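Local coordinates for cell division control protein 45 cdc45 putative (Entamoeba histolytica, PDB 6CC2) that probably serves in eukaryotic DNA replication as the Cdc45 component of the CMG replicative helicase, and may be regulated through a conformational switch, at residues 313-316 / 317-321. Sequence-based numbering, arbitrary orientation.
Sequences MSLE and MKNKF. With EDO (1,2-ethanediol), chain L.
Lys318 reaches back along the first turn of helix 315-331 to Met313, just before the helix. Its CB lies 3.5 Å from Leu315 O, and its CG packs against Met313 CE at 3.6 Å. From there the chain runs nearly straight; CD passes at the edge of van der Waals range of Leu315 CD1, and CE comes near Met313 O. A bend at chi4 of Lys318 (124°) then brings its NZ to Met313 O, 3.1 Å away, in a hydrogen bond that meets the carbonyl 21° out of its plane. Tyr310 lies in cation-pi contact with the same lysine. An ethanediol, probably from the crystallisation liquor, has O1 so close to NZ that its modelled position is doubtful. Beside this, Ser314 is the N-cap: its OG, set between the backbone N and the carbonyl carbon (chi1 76°), accepts from Met317 N at 3.1 Å. Ser314 O takes Lys318 N at 3.0 Å, opening the helical bonding. The two selenomethionines cross at about a right angle, Met313 CG meeting Met317 CB at 3.8 Å. The cap is at the surface, yet Met313 is buried, packing on Gln305 of helix 303-306 and Leu267 of helix 267-273.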
# COMPACT_ATOMS: atom_id res chain seq x y z
N MSE A 313 -12.13 27.28 1.31
CA MSE A 313 -11.15 28.24 1.86
C MSE A 313 -10.78 29.21 0.75
O MSE A 313 -10.64 28.84 -0.41
CB MSE A 313 -9.93 27.52 2.41
CG MSE A 313 -9.11 28.41 3.31
SE MSE A 313 -7.63 27.55 4.14
CE MSE A 313 -6.44 27.36 2.60
N SER A 314 -10.66 30.50 1.08
CA SER A 314 -10.44 31.49 0.04
C SER A 314 -9.11 31.24 -0.66
O SER A 314 -8.15 30.73 -0.06
CB SER A 314 -10.44 32.89 0.65
OG SER A 314 -9.23 33.14 1.32
N LEU A 315 -9.03 31.67 -1.92
CA LEU A 315 -7.78 31.55 -2.67
C LEU A 315 -6.69 32.40 -2.04
O LEU A 315 -5.51 32.01 -2.07
CB LEU A 315 -8.00 31.96 -4.12
CG LEU A 315 -6.83 31.74 -5.07
CD1 LEU A 315 -6.26 30.34 -4.95
CD2 LEU A 315 -7.26 31.98 -6.51
N GLU A 316 -7.05 33.53 -1.43
CA GLU A 316 -6.06 34.34 -0.73
C GLU A 316 -5.40 33.54 0.38
O GLU A 316 -4.19 33.67 0.62
CB GLU A 316 -6.70 35.60 -0.16
CG GLU A 316 -7.02 36.67 -1.17
CD GLU A 316 -8.37 36.49 -1.85
OE1 GLU A 316 -9.00 35.43 -1.67
OE2 GLU A 316 -8.79 37.41 -2.56
N MSE A 317 -6.16 32.70 1.08
CA MSE A 317 -5.60 31.92 2.16
C MSE A 317 -4.76 30.78 1.57
O MSE A 317 -3.73 30.41 2.11
CB MSE A 317 -6.68 31.35 3.07
CG MSE A 317 -7.42 32.39 3.88
SE MSE A 317 -6.27 33.50 5.03
CE MSE A 317 -6.12 35.06 3.85
N LYS A 318 -5.20 30.24 0.43
CA LYS A 318 -4.43 29.18 -0.22
C LYS A 318 -3.07 29.71 -0.68
O LYS A 318 -2.06 29.00 -0.56
CB LYS A 318 -5.21 28.62 -1.41
CG LYS A 318 -6.38 27.75 -1.02
CD LYS A 318 -7.14 27.26 -2.24
CE LYS A 318 -8.23 26.27 -1.86
NZ LYS A 318 -9.57 26.69 -2.32
N ASN A 319 -3.04 30.93 -1.19
CA ASN A 319 -1.78 31.54 -1.64
C ASN A 319 -0.84 31.75 -0.46
O ASN A 319 0.37 31.48 -0.57
CB ASN A 319 -2.04 32.87 -2.35
CG ASN A 319 -2.77 32.71 -3.69
OD1 ASN A 319 -2.73 31.66 -4.31
ND2 ASN A 319 -3.43 33.77 -4.12
N LYS A 320 -1.37 32.19 0.68
CA LYS A 320 -0.54 32.35 1.88
C LYS A 320 0.03 31.01 2.32
O LYS A 320 1.22 30.91 2.66
CB LYS A 320 -1.36 32.97 3.02
CG LYS A 320 -1.47 34.47 2.99
CD LYS A 320 -2.40 34.99 4.11
CE LYS A 320 -1.79 36.16 4.86
NZ LYS A 320 -2.83 37.05 5.41
N PHE A 321 -0.81 29.98 2.35
CA PHE A 321 -0.37 28.65 2.76
C PHE A 321 0.74 28.14 1.85
O PHE A 321 1.79 27.68 2.33
CB PHE A 321 -1.57 27.71 2.77
CG PHE A 321 -1.23 26.26 2.55
CD1 PHE A 321 -0.54 25.54 3.50
CD2 PHE A 321 -1.62 25.63 1.38
CE1 PHE A 321 -0.23 24.20 3.28
CE2 PHE A 321 -1.31 24.30 1.15
CZ PHE A 321 -0.62 23.59 2.11
C1 EDO L . -10.15 28.50 -5.12
O1 EDO L . -10.29 28.54 -3.69
C2 EDO L . -10.04 27.06 -5.61
O2 EDO L . -11.19 26.31 -5.20